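Local coordinates for NADB-Rossmann Superfamily protein (Streptococcus agalactiae, PDB 3LEC), which probably methylates N1 of adenine 22 in tRNA through a Rossmann-like fold, and binds a zinc ion, at residues Trp135-Asp140 and Gly164-Thr169; Gly81-Glu86 and Asn109-Lys114; Gly22-Asp27 and Ala88-Thr93. All coordinates share one frame; numbering follows the deposited sequence. Where two conformers were deposited one is given.

Contact 1. Residues Trp135-Asp140 and Gly164-Thr169; sequences WLAAND and GHMNLT. With ZN (zinc ion), chain B.
The carboxylate of D140 and the imidazole of H165 meet through a zinc ion, their planes turned 52° apart. D140 OD1 binds the metal at 2.0 Å and H165 ND1 at 2.1 Å; the two ligand atoms are close because both hold the same zinc, not because they are hydrogen-bonded. Water 2, a third ligand, lies at the edge of the H165 ring, in its plane. With CG anti to the backbone N, H165 sends its ring out to the metal. The W135 ring carries N139 ND2 over one face, offset toward the rim, while L136 CD2 sits at its edge; that amide is steadied by a nearly straight bond from N139 ND2 to W135 O (171°). The zinc ties D140, just past helix 129-138, to the loop between strand 155-163 and helix 170-175, at the antiparallel end of a Rossmann-like methyltransferase sheet. Next to the site along the chain, G164 N donates to D140 O at 3.0 Å, straight at the hydrogen but 50° above the carbonyl plane. Water 1 bridges the backbones, donating to A137 O and accepting from M166 N. The selenomethionine chain of M166, bent at its last torsion, brings CE within 3.9 Å of A137 CB; L136 CB is slightly farther from the same methyl, and I143 of strand 141-150 also touches M166.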
ATOM      1  N   TRP A 135      11.585  -2.500  -5.220  1.00 19.83           N
ATOM      2  CA  TRP A 135      12.019  -1.138  -5.005  1.00 19.83           C
ATOM      3  C   TRP A 135      12.375  -0.927  -3.541  1.00 19.34           C
ATOM      4  O   TRP A 135      13.382  -0.306  -3.254  1.00 19.35           O
ATOM      5  CB  TRP A 135      10.972  -0.129  -5.446  1.00 21.21           C
ATOM      6  CG  TRP A 135      11.498   1.278  -5.293  1.00 20.47           C
ATOM      7  CD1 TRP A 135      12.118   2.024  -6.251  1.00 20.74           C
ATOM      8  CD2 TRP A 135      11.474   2.081  -4.101  1.00 21.92           C
ATOM      9  NE1 TRP A 135      12.485   3.243  -5.725  1.00 21.80           N
ATOM     10  CE2 TRP A 135      12.095   3.306  -4.412  1.00 20.03           C
ATOM     11  CE3 TRP A 135      10.958   1.894  -2.808  1.00 20.08           C
ATOM     12  CZ2 TRP A 135      12.226   4.352  -3.474  1.00 20.08           C
ATOM     13  CZ3 TRP A 135      11.117   2.930  -1.864  1.00 23.49           C
ATOM     14  CH2 TRP A 135      11.750   4.146  -2.214  1.00 20.99           C
ATOM     15  N   LEU A 136      11.550  -1.447  -2.633  1.00 18.50           N
ATOM     16  CA  LEU A 136      11.817  -1.321  -1.210  1.00 19.56           C
ATOM     17  C   LEU A 136      13.165  -1.955  -0.858  1.00 20.20           C
ATOM     18  O   LEU A 136      14.012  -1.331  -0.179  1.00 19.66           O
ATOM     19  CB  LEU A 136      10.675  -1.919  -0.394  1.00 19.25           C
ATOM     20  CG  LEU A 136       9.349  -1.147  -0.477  1.00 19.22           C
ATOM     21  CD1 LEU A 136       8.190  -2.047  -0.005  1.00 20.58           C
ATOM     22  CD2 LEU A 136       9.442   0.136   0.350  1.00 21.54           C
ATOM     23  N   ALA A 137      13.369  -3.186  -1.336  1.00 20.80           N
ATOM     24  CA  ALA A 137      14.627  -3.920  -1.048  1.00 20.93           C
ATOM     25  C   ALA A 137      15.868  -3.199  -1.541  1.00 21.71           C
ATOM     26  O   ALA A 137      16.916  -3.253  -0.894  1.00 21.86           O
ATOM     27  CB  ALA A 137      14.586  -5.311  -1.640  1.00 20.78           C
ATOM     28  N   ALA A 138      15.761  -2.561  -2.705  1.00 21.88           N
ATOM     29  CA  ALA A 138      16.893  -1.897  -3.345  1.00 22.24           C
ATOM     30  C   ALA A 138      17.226  -0.557  -2.706  1.00 22.34           C
ATOM     31  O   ALA A 138      18.316  -0.018  -2.947  1.00 23.37           O
ATOM     32  CB  ALA A 138      16.631  -1.702  -4.835  1.00 22.45           C
ATOM     33  N   ASN A 139      16.306  -0.018  -1.900  1.00 21.49           N
ATOM     34  CA  ASN A 139      16.480   1.333  -1.360  1.00 20.82           C
ATOM     35  C   ASN A 139      16.516   1.439   0.166  1.00 20.50           C
ATOM     36  O   ASN A 139      16.163   2.472   0.749  1.00 19.42           O
ATOM     37  CB  ASN A 139      15.450   2.270  -1.972  1.00 21.12           C
ATOM     38  CG  ASN A 139      15.698   2.505  -3.435  1.00 21.94           C
ATOM     39  OD1 ASN A 139      16.519   3.345  -3.809  1.00 23.45           O
ATOM     40  ND2 ASN A 139      15.008   1.746  -4.284  1.00 21.12           N
ATOM     41  N   ASP A 140      16.967   0.365   0.819  1.00 20.11           N
ATOM     42  CA  ASP A 140      17.208   0.406   2.256  1.00 20.56           C
ATOM     43  C   ASP A 140      15.879   0.635   3.042  1.00 20.36           C
ATOM     44  O   ASP A 140      15.849   1.276   4.098  1.00 19.81           O
ATOM     45  CB  ASP A 140      18.331   1.421   2.613  1.00 20.32           C
ATOM     46  CG  ASP A 140      19.726   0.791   2.600  1.00 22.21           C
ATOM     47  OD1 ASP A 140      19.811  -0.429   2.819  1.00 22.63           O
ATOM     48  OD2 ASP A 140      20.741   1.497   2.396  1.00 27.32           O
ATOM     49  N   GLY A 164      15.425   0.177   6.818  1.00 21.90           N
ATOM     50  CA  GLY A 164      16.163  -1.036   7.149  1.00 21.84           C
ATOM     51  C   GLY A 164      16.720  -1.695   5.906  1.00 21.44           C
ATOM     52  O   GLY A 164      16.177  -1.534   4.815  1.00 21.76           O
ATOM     53  N   HIS A 165      17.811  -2.437   6.073  1.00 20.97           N
ATOM     54  CA  HIS A 165      18.426  -3.133   4.971  1.00 20.99           C
ATOM     55  C   HIS A 165      17.877  -4.554   4.859  1.00 21.31           C
ATOM     56  O   HIS A 165      18.049  -5.362   5.766  1.00 21.38           O
ATOM     57  CB  HIS A 165      19.941  -3.184   5.182  1.00 21.47           C
ATOM     58  CG  HIS A 165      20.682  -3.818   4.048  1.00 21.10           C
ATOM     59  ND1 HIS A 165      21.435  -3.089   3.151  1.00 21.17           N
ATOM     60  CD2 HIS A 165      20.770  -5.114   3.651  1.00 24.49           C
ATOM     61  CE1 HIS A 165      21.966  -3.909   2.262  1.00 24.31           C
ATOM     62  NE2 HIS A 165      21.575  -5.144   2.540  1.00 20.89           N
HETATM   63  N   MSE A 166      17.256  -4.864   3.726  1.00 21.94           N
HETATM   64  CA  MSE A 166      16.501  -6.105   3.594  1.00 23.42           C
HETATM   65  C   MSE A 166      16.957  -6.795   2.332  1.00 24.06           C
HETATM   66  O   MSE A 166      17.124  -6.145   1.309  1.00 25.19           O
HETATM   67  CB  MSE A 166      15.007  -5.780   3.498  1.00 23.59           C
HETATM   68  CG  MSE A 166      14.144  -6.949   3.033  1.00 24.48           C
HETATM   69 SE   MSE A 166      12.230  -6.466   2.978  1.00 30.93          SE
HETATM   70  CE  MSE A 166      12.206  -5.353   1.386  1.00 27.17           C
ATOM     71  N   ASN A 167      17.189  -8.096   2.402  1.00 25.81           N
ATOM     72  CA  ASN A 167      17.429  -8.874   1.199  1.00 26.97           C
ATOM     73  C   ASN A 167      16.248  -9.806   1.061  1.00 26.74           C
ATOM     74  O   ASN A 167      15.842 -10.445   2.043  1.00 27.10           O
ATOM     75  CB  ASN A 167      18.702  -9.711   1.308  1.00 28.37           C
ATOM     76  CG  ASN A 167      19.956  -8.876   1.413  1.00 30.83           C
ATOM     77  OD1 ASN A 167      19.992  -7.716   1.009  1.00 36.26           O
ATOM     78  ND2 ASN A 167      21.009  -9.476   1.953  1.00 34.16           N
ATOM     79  N   LEU A 168      15.668  -9.850  -0.133  1.00 26.10           N
ATOM     80  CA  LEU A 168      14.555 -10.775  -0.390  1.00 26.12           C
ATOM     81  C   LEU A 168      14.850 -11.715  -1.551  1.00 25.51           C
ATOM     82  O   LEU A 168      15.442 -11.290  -2.542  1.00 26.01           O
ATOM     83  CB  LEU A 168      13.242 -10.016  -0.654  1.00 26.18           C
ATOM     84  CG  LEU A 168      12.543  -9.223   0.451  1.00 26.05           C
ATOM     85  CD1 LEU A 168      11.200  -8.703  -0.087  1.00 28.08           C
ATOM     86  CD2 LEU A 168      12.327 -10.043   1.716  1.00 26.07           C
ATOM     87  N   THR A 169      14.424 -12.979  -1.411  1.00 24.81           N
ATOM     88  CA  THR A 169      14.488 -13.969  -2.492  1.00 24.43           C
ATOM     89  C   THR A 169      13.419 -13.653  -3.538  1.00 23.87           C
ATOM     90  O   THR A 169      12.449 -12.927  -3.248  1.00 22.02           O
ATOM     91  CB  THR A 169      14.245 -15.414  -1.960  1.00 24.79           C
ATOM     92  OG1 THR A 169      12.949 -15.505  -1.376  1.00 24.55           O
ATOM     93  CG2 THR A 169      15.280 -15.812  -0.905  1.00 25.07           C
TER
HETATM   94 ZN    ZN B 228      21.750  -1.005   2.929  1.00 21.26          ZN
HETATM   95  O   HOH W   1      16.622  -2.795   1.912  1.00 21.25           O
HETATM   96  O   HOH W   2      22.939  -0.804   1.147  1.00 11.91           O

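Contact 2. Residues Gly81-Glu86 and Asn109-Lys114; sequences GLSAFE and NNDIDK
K114 sets its CE over one face of the F85 ring, the two side chains sliding past each other in opposite directions. CE stands 4.1 Å above the ring plane, displaced toward the rim, while K114 CB stays beyond the rim near CZ. A bend at chi3 (74°) turns the end of the lysine toward the backbone, where NZ donates to F85 O at 2.6 Å. The donor is tilted 20° from the carbonyl plane, with a C=O...N angle of 157°. Since NZ is 5.0 Å from the ring centroid, any cation-pi attraction is long and at most weak; the evidence points to the carbonyl as the chief polar partner of NZ across this contact. E86 OE2 remains 6.5 Å from NZ, too far for a salt bridge.

The second point of touch is apolar. L82 CB meets D111 CB at 3.6 Å, and L82 CD1 also passes close to that methylene, so the aspartate contributes its carbon to the packing. Its carboxylate is directed to water: water 3 donates to D111 OD2 at 2.8 Å. S83 OG would complete a bridge through this water, but S83 has two conformers, so that half is doubtful.

Both segments contain a short 3-10 turn, 82-84 and 112-114. The first belongs to the connection between strands 74-78 and 93-99, and the second follows the end of helix 101-110. Segment 81-86 rests on strand 23-28 of the Rossmann-like sheet, L82 on V28 and F85 on L26, while 109-114 meets it from the end of helix 101-110.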
ATOM      1  N   GLY A  81       2.481  14.140  -5.267  1.00 28.48           N
ATOM      2  CA  GLY A  81       3.037  13.116  -4.377  1.00 27.44           C
ATOM      3  C   GLY A  81       3.543  13.653  -3.068  1.00 27.06           C
ATOM      4  O   GLY A  81       2.824  14.372  -2.342  1.00 27.15           O
ATOM      5  N   LEU A  82       4.806  13.350  -2.782  1.00 25.87           N
ATOM      6  CA  LEU A  82       5.345  13.635  -1.476  1.00 25.17           C
ATOM      7  C   LEU A  82       5.642  15.123  -1.247  1.00 23.79           C
ATOM      8  O   LEU A  82       6.053  15.479  -0.168  1.00 23.40           O
ATOM      9  CB  LEU A  82       6.562  12.766  -1.166  1.00 25.47           C
ATOM     10  CG  LEU A  82       6.400  11.239  -1.338  1.00 27.26           C
ATOM     11  CD1 LEU A  82       7.482  10.561  -0.567  1.00 25.98           C
ATOM     12  CD2 LEU A  82       5.036  10.709  -0.897  1.00 28.06           C
ATOM     13  N   SER A  83       5.439  15.974  -2.255  1.00 23.48           N
ATOM     14  CA  SER A  83       5.538  17.432  -2.102  0.50 23.44           C
ATOM     15  C   SER A  83       4.428  17.961  -1.186  1.00 23.43           C
ATOM     16  O   SER A  83       4.435  19.132  -0.787  1.00 23.36           O
ATOM     17  CB  SER A  83       5.439  18.133  -3.467  0.50 23.58           C
ATOM     18  OG  SER A  83       6.576  17.885  -4.280  0.50 24.57           O
ATOM     19  N   ALA A  84       3.451  17.100  -0.874  1.00 22.63           N
ATOM     20  CA  ALA A  84       2.333  17.470  -0.006  1.00 22.73           C
ATOM     21  C   ALA A  84       2.793  17.682   1.446  1.00 22.18           C
ATOM     22  O   ALA A  84       2.015  18.082   2.285  1.00 23.50           O
ATOM     23  CB  ALA A  84       1.256  16.420  -0.049  1.00 22.28           C
ATOM     24  N   PHE A  85       4.048  17.391   1.753  1.00 21.82           N
ATOM     25  CA  PHE A  85       4.544  17.730   3.106  1.00 21.80           C
ATOM     26  C   PHE A  85       5.900  18.417   3.121  1.00 22.61           C
ATOM     27  O   PHE A  85       6.604  18.430   2.113  1.00 22.31           O
ATOM     28  CB  PHE A  85       4.488  16.541   4.085  1.00 21.41           C
ATOM     29  CG  PHE A  85       5.683  15.617   4.014  1.00 21.26           C
ATOM     30  CD1 PHE A  85       6.596  15.576   5.058  1.00 21.93           C
ATOM     31  CD2 PHE A  85       5.872  14.784   2.926  1.00 22.33           C
ATOM     32  CE1 PHE A  85       7.700  14.716   5.004  1.00 22.55           C
ATOM     33  CE2 PHE A  85       6.955  13.930   2.854  1.00 21.52           C
ATOM     34  CZ  PHE A  85       7.885  13.901   3.896  1.00 22.76           C
ATOM     35  N   GLU A  86       6.228  19.005   4.274  1.00 23.42           N
ATOM     36  CA  GLU A  86       7.462  19.767   4.458  1.00 24.37           C
ATOM     37  C   GLU A  86       8.090  19.363   5.770  1.00 24.10           C
ATOM     38  O   GLU A  86       7.431  18.783   6.623  1.00 23.57           O
ATOM     39  CB  GLU A  86       7.147  21.262   4.538  1.00 24.97           C
ATOM     40  CG  GLU A  86       6.994  21.959   3.215  1.00 29.32           C
ATOM     41  CD  GLU A  86       7.118  23.470   3.365  1.00 33.31           C
ATOM     42  OE1 GLU A  86       6.412  24.041   4.222  1.00 34.69           O
ATOM     43  OE2 GLU A  86       7.911  24.078   2.610  1.00 36.85           O
ATOM     44  N   ASN A 109      10.134   6.776  -5.278  1.00 25.36           N
ATOM     45  CA  ASN A 109      11.440   7.001  -5.913  1.00 25.54           C
ATOM     46  C   ASN A 109      11.646   8.470  -6.299  1.00 25.99           C
ATOM     47  O   ASN A 109      12.693   9.033  -6.019  1.00 25.75           O
ATOM     48  CB  ASN A 109      11.644   6.085  -7.119  1.00 25.19           C
ATOM     49  CG  ASN A 109      13.120   5.962  -7.532  1.00 26.67           C
ATOM     50  OD1 ASN A 109      13.910   5.301  -6.869  1.00 27.51           O
ATOM     51  ND2 ASN A 109      13.476   6.582  -8.643  1.00 27.09           N
ATOM     52  N   ASN A 110      10.626   9.078  -6.895  1.00 26.81           N
ATOM     53  CA  ASN A 110      10.661  10.490  -7.296  1.00 27.32           C
ATOM     54  C   ASN A 110      10.979  11.456  -6.165  1.00 27.49           C
ATOM     55  O   ASN A 110      11.564  12.530  -6.385  1.00 27.85           O
ATOM     56  CB  ASN A 110       9.347  10.900  -7.974  1.00 28.06           C
ATOM     57  CG  ASN A 110       9.493  12.190  -8.761  1.00 28.93           C
ATOM     58  OD1 ASN A 110      10.512  12.408  -9.416  1.00 31.29           O
ATOM     59  ND2 ASN A 110       8.494  13.055  -8.682  1.00 29.00           N
ATOM     60  N   ASP A 111      10.607  11.070  -4.950  1.00 27.44           N
ATOM     61  CA  ASP A 111      10.827  11.908  -3.776  1.00 27.67           C
ATOM     62  C   ASP A 111      11.531  11.178  -2.648  1.00 27.03           C
ATOM     63  O   ASP A 111      11.289  11.437  -1.467  1.00 26.73           O
ATOM     64  CB  ASP A 111       9.499  12.502  -3.298  1.00 28.42           C
ATOM     65  CG  ASP A 111       9.085  13.715  -4.110  1.00 29.80           C
ATOM     66  OD1 ASP A 111       9.892  14.668  -4.220  1.00 31.85           O
ATOM     67  OD2 ASP A 111       7.959  13.716  -4.647  1.00 32.61           O
ATOM     68  N   ILE A 112      12.447  10.293  -3.022  1.00 26.50           N
ATOM     69  CA  ILE A 112      13.145   9.455  -2.049  1.00 26.30           C
ATOM     70  C   ILE A 112      13.842  10.241  -0.926  1.00 26.27           C
ATOM     71  O   ILE A 112      13.838   9.813   0.239  1.00 25.79           O
ATOM     72  CB  ILE A 112      14.118   8.450  -2.737  1.00 26.50           C
ATOM     73  CG1 ILE A 112      14.665   7.463  -1.700  1.00 26.78           C
ATOM     74  CG2 ILE A 112      15.255   9.174  -3.508  1.00 25.64           C
ATOM     75  CD1 ILE A 112      15.197   6.172  -2.276  1.00 30.80           C
ATOM     76  N   ASP A 113      14.423  11.390  -1.261  1.00 26.10           N
ATOM     77  CA  ASP A 113      15.088  12.213  -0.242  1.00 26.46           C
ATOM     78  C   ASP A 113      14.144  12.622   0.899  1.00 25.73           C
ATOM     79  O   ASP A 113      14.554  12.733   2.056  1.00 25.07           O
ATOM     80  CB  ASP A 113      15.720  13.460  -0.886  1.00 26.82           C
ATOM     81  CG  ASP A 113      16.962  13.128  -1.745  1.00 29.54           C
ATOM     82  OD1 ASP A 113      17.450  11.974  -1.699  1.00 32.99           O
ATOM     83  OD2 ASP A 113      17.449  14.025  -2.470  1.00 30.74           O
ATOM     84  N   LYS A 114      12.875  12.849   0.570  1.00 24.95           N
ATOM     85  CA  LYS A 114      11.879  13.252   1.573  1.00 25.24           C
ATOM     86  C   LYS A 114      11.536  12.167   2.611  1.00 24.37           C
ATOM     87  O   LYS A 114      10.931  12.449   3.639  1.00 23.62           O
ATOM     88  CB  LYS A 114      10.614  13.782   0.884  1.00 25.59           C
ATOM     89  CG  LYS A 114      10.911  14.953  -0.040  1.00 28.46           C
ATOM     90  CD  LYS A 114       9.705  15.845  -0.247  1.00 31.81           C
ATOM     91  CE  LYS A 114       9.431  16.698   0.982  1.00 34.55           C
ATOM     92  NZ  LYS A 114       8.732  17.947   0.615  1.00 35.93           N
TER
HETATM   93  O   HOH W   3       7.132  15.757  -6.338  1.00 27.07           O

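Contact 3. Residues Gly22-Asp27 and Ala88-Thr93; sequences GARLLD and ADNIDT
R24 and D92 meet where the contact is densest in hydrogen bonds. R24 O accepts from two successive amides, D92 N at 3.0 Å in the carbonyl plane and T93 N tilted 25° from it. In return R24 N reaches the D92 carboxylate: OD1 is met at 3.2 Å on its syn side but well out of the carboxylate plane, and the bond to OD2 is weak. D92 CG lies between its own N and carbonyl carbon (chi1 51°), which brings the carboxylate to R24 N and alongside A23 CB; T93 OG1 donates to the anti lone pair of OD2 and helps to hold its rotation. Farther inward, L26 N donates to T93 O at 2.8 Å, and I91 CG2 packs on L26 CB at 4.2 Å. L25 CD1 crosses to T93 CG2.

These bonds mark the start of a parallel pairing, with L25 bridged to T93, in the centre of the Rossmann-like sheet: strand 23-28 lies between strands 45-52 and 93-99, and L26 continues the pairing to T95. Before the bridge, the incoming loop runs steeply across the strand, its end-to-end direction 103° from that of residues 23-26.

The solvent side, at the exposed N90, has fewer apolar contacts, and there the bond from R24 NE to N90 O is weak. The grip on D89 beside it is firm: bent at chi3, R24 brings NE and NH2 side-on to a single atom, D89 O, at 3.0 and 2.8 Å, with that oxygen in the guanidinium plane. The D89 carboxylate turns instead to R77, with which it forms a salt bridge.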
ATOM      1  N   GLY A  22      -0.411   8.205  17.928  1.00 23.77           N
ATOM      2  CA  GLY A  22       0.229   9.516  18.044  1.00 22.42           C
ATOM      3  C   GLY A  22       0.939   9.947  16.757  1.00 22.92           C
ATOM      4  O   GLY A  22       1.593  10.997  16.735  1.00 22.84           O
ATOM      5  N   ALA A  23       0.822   9.150  15.683  1.00 21.54           N
ATOM      6  CA  ALA A  23       1.495   9.486  14.416  1.00 21.50           C
ATOM      7  C   ALA A  23       1.078  10.846  13.877  1.00 21.01           C
ATOM      8  O   ALA A  23      -0.032  11.333  14.133  1.00 21.50           O
ATOM      9  CB  ALA A  23       1.258   8.399  13.332  1.00 22.10           C
ATOM     10  N   ARG A  24       1.993  11.453  13.138  1.00 20.00           N
ATOM     11  CA  ARG A  24       1.720  12.626  12.333  1.00 19.96           C
ATOM     12  C   ARG A  24       1.874  12.083  10.924  1.00 19.65           C
ATOM     13  O   ARG A  24       2.952  11.670  10.531  1.00 20.47           O
ATOM     14  CB  ARG A  24       2.723  13.720  12.651  1.00 19.94           C
ATOM     15  CG  ARG A  24       2.691  14.146  14.098  1.00 21.16           C
ATOM     16  CD  ARG A  24       3.705  15.266  14.394  1.00 22.28           C
ATOM     17  NE  ARG A  24       3.499  16.455  13.545  1.00 22.47           N
ATOM     18  CZ  ARG A  24       2.649  17.450  13.793  1.00 23.01           C
ATOM     19  NH1 ARG A  24       1.909  17.456  14.893  1.00 25.11           N
ATOM     20  NH2 ARG A  24       2.555  18.461  12.933  1.00 25.24           N
ATOM     21  N   LEU A  25       0.763  12.044  10.199  1.00 19.84           N
ATOM     22  CA  LEU A  25       0.594  11.186   9.026  1.00 19.90           C
ATOM     23  C   LEU A  25       0.397  12.008   7.775  1.00 19.77           C
ATOM     24  O   LEU A  25      -0.328  12.997   7.813  1.00 19.45           O
ATOM     25  CB  LEU A  25      -0.664  10.333   9.228  1.00 20.79           C
ATOM     26  CG  LEU A  25      -1.217   9.526   8.046  1.00 21.30           C
ATOM     27  CD1 LEU A  25      -0.335   8.349   7.757  1.00 23.10           C
ATOM     28  CD2 LEU A  25      -2.640   9.063   8.333  1.00 23.45           C
ATOM     29  N   LEU A  26       1.040  11.595   6.685  1.00 19.42           N
ATOM     30  CA  LEU A  26       0.634  12.015   5.339  1.00 19.01           C
ATOM     31  C   LEU A  26      -0.013  10.849   4.587  1.00 19.21           C
ATOM     32  O   LEU A  26       0.595   9.775   4.429  1.00 18.36           O
ATOM     33  CB  LEU A  26       1.823  12.577   4.553  1.00 19.41           C
ATOM     34  CG  LEU A  26       1.676  12.707   3.028  1.00 18.42           C
ATOM     35  CD1 LEU A  26       0.777  13.890   2.578  1.00 19.31           C
ATOM     36  CD2 LEU A  26       3.017  12.766   2.348  1.00 19.81           C
ATOM     37  N   ASP A  27      -1.235  11.093   4.103  1.00 19.13           N
ATOM     38  CA  ASP A  27      -1.969  10.130   3.261  1.00 18.69           C
ATOM     39  C   ASP A  27      -1.903  10.641   1.838  1.00 18.66           C
ATOM     40  O   ASP A  27      -2.546  11.636   1.501  1.00 18.25           O
ATOM     41  CB  ASP A  27      -3.435  10.033   3.709  1.00 20.17           C
ATOM     42  CG  ASP A  27      -4.155   8.784   3.167  1.00 21.71           C
ATOM     43  OD1 ASP A  27      -3.479   7.876   2.637  1.00 23.27           O
ATOM     44  OD2 ASP A  27      -5.408   8.710   3.277  1.00 22.38           O
ATOM     45  N   ALA A  88       8.647  21.209   8.372  1.00 23.55           N
ATOM     46  CA  ALA A  88       7.910  21.856   9.462  1.00 23.76           C
ATOM     47  C   ALA A  88       6.697  21.075   9.921  1.00 23.40           C
ATOM     48  O   ALA A  88       6.176  21.317  11.006  1.00 23.25           O
ATOM     49  CB  ALA A  88       7.510  23.308   9.085  1.00 24.04           C
ATOM     50  N   ASP A  89       6.261  20.133   9.082  1.00 23.26           N
ATOM     51  CA  ASP A  89       5.081  19.328   9.359  1.00 23.31           C
ATOM     52  C   ASP A  89       5.377  18.201  10.333  1.00 23.07           C
ATOM     53  O   ASP A  89       4.464  17.678  10.987  1.00 22.61           O
ATOM     54  CB  ASP A  89       4.535  18.757   8.048  1.00 23.24           C
ATOM     55  CG  ASP A  89       3.825  19.795   7.212  1.00 24.62           C
ATOM     56  OD1 ASP A  89       3.091  20.632   7.790  1.00 24.61           O
ATOM     57  OD2 ASP A  89       3.983  19.757   5.972  1.00 25.76           O
ATOM     58  N   ASN A  90       6.655  17.844  10.438  1.00 22.41           N
ATOM     59  CA  ASN A  90       7.120  16.798  11.345  1.00 22.50           C
ATOM     60  C   ASN A  90       6.365  15.476  11.149  1.00 21.90           C
ATOM     61  O   ASN A  90       5.882  14.896  12.116  1.00 21.95           O
ATOM     62  CB  ASN A  90       7.002  17.267  12.811  1.00 22.51           C
ATOM     63  CG  ASN A  90       7.741  16.357  13.782  1.00 24.93           C
ATOM     64  OD1 ASN A  90       8.628  15.595  13.381  1.00 27.87           O
ATOM     65  ND2 ASN A  90       7.382  16.433  15.065  1.00 25.76           N
ATOM     66  N   ILE A  91       6.241  15.042   9.894  1.00 21.47           N
ATOM     67  CA  ILE A  91       5.565  13.784   9.545  1.00 20.85           C
ATOM     68  C   ILE A  91       6.477  12.607   9.855  1.00 20.91           C
ATOM     69  O   ILE A  91       7.648  12.634   9.512  1.00 21.09           O
ATOM     70  CB  ILE A  91       5.190  13.759   8.045  1.00 20.78           C
ATOM     71  CG1 ILE A  91       4.231  14.919   7.724  1.00 20.06           C
ATOM     72  CG2 ILE A  91       4.598  12.413   7.638  1.00 21.32           C
ATOM     73  CD1 ILE A  91       2.885  14.912   8.501  1.00 17.14           C
ATOM     74  N   ASP A  92       5.929  11.597  10.518  1.00 20.73           N
ATOM     75  CA  ASP A  92       6.684  10.397  10.833  1.00 21.44           C
ATOM     76  C   ASP A  92       6.103   9.181  10.118  1.00 20.73           C
ATOM     77  O   ASP A  92       6.735   8.131  10.097  1.00 21.10           O
ATOM     78  CB  ASP A  92       6.732  10.170  12.345  1.00 21.97           C
ATOM     79  CG  ASP A  92       5.353  10.225  12.993  1.00 24.92           C
ATOM     80  OD1 ASP A  92       5.137  11.118  13.827  1.00 29.34           O
ATOM     81  OD2 ASP A  92       4.489   9.385  12.683  1.00 27.34           O
ATOM     82  N   THR A  93       4.907   9.320   9.542  1.00 19.59           N
ATOM     83  CA  THR A  93       4.250   8.186   8.869  1.00 19.06           C
ATOM     84  C   THR A  93       3.597   8.598   7.544  1.00 17.98           C
ATOM     85  O   THR A  93       2.930   9.628   7.469  1.00 19.06           O
ATOM     86  CB  THR A  93       3.143   7.549   9.744  1.00 19.45           C
ATOM     87  OG1 THR A  93       3.643   7.250  11.052  1.00 21.46           O
ATOM     88  CG2 THR A  93       2.609   6.271   9.113  1.00 19.19           C
TER

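Contacts 2 and 3 are neighbours, with centres 13 Å apart, and their segments alternate along the chain: 22-27, 81-86, 88-93, then 109-114. Both draw on the connection between strands 74-78 and 93-99, and they touch where F85 packs on L26 and I91. Contact 1 follows in series, its centre 19 Å from that of contact 2, and joins it through W135 NE1 and N109 OD1, a probable hydrogen bond between helices 129-138 and 101-110. Contacts 1 and 3 do not touch, their nearest atoms being about 12 Å apart. Contacts 2 and 3 thus cluster at the parallel half of the sheet, and contact 1 places the zinc site at its antiparallel edge.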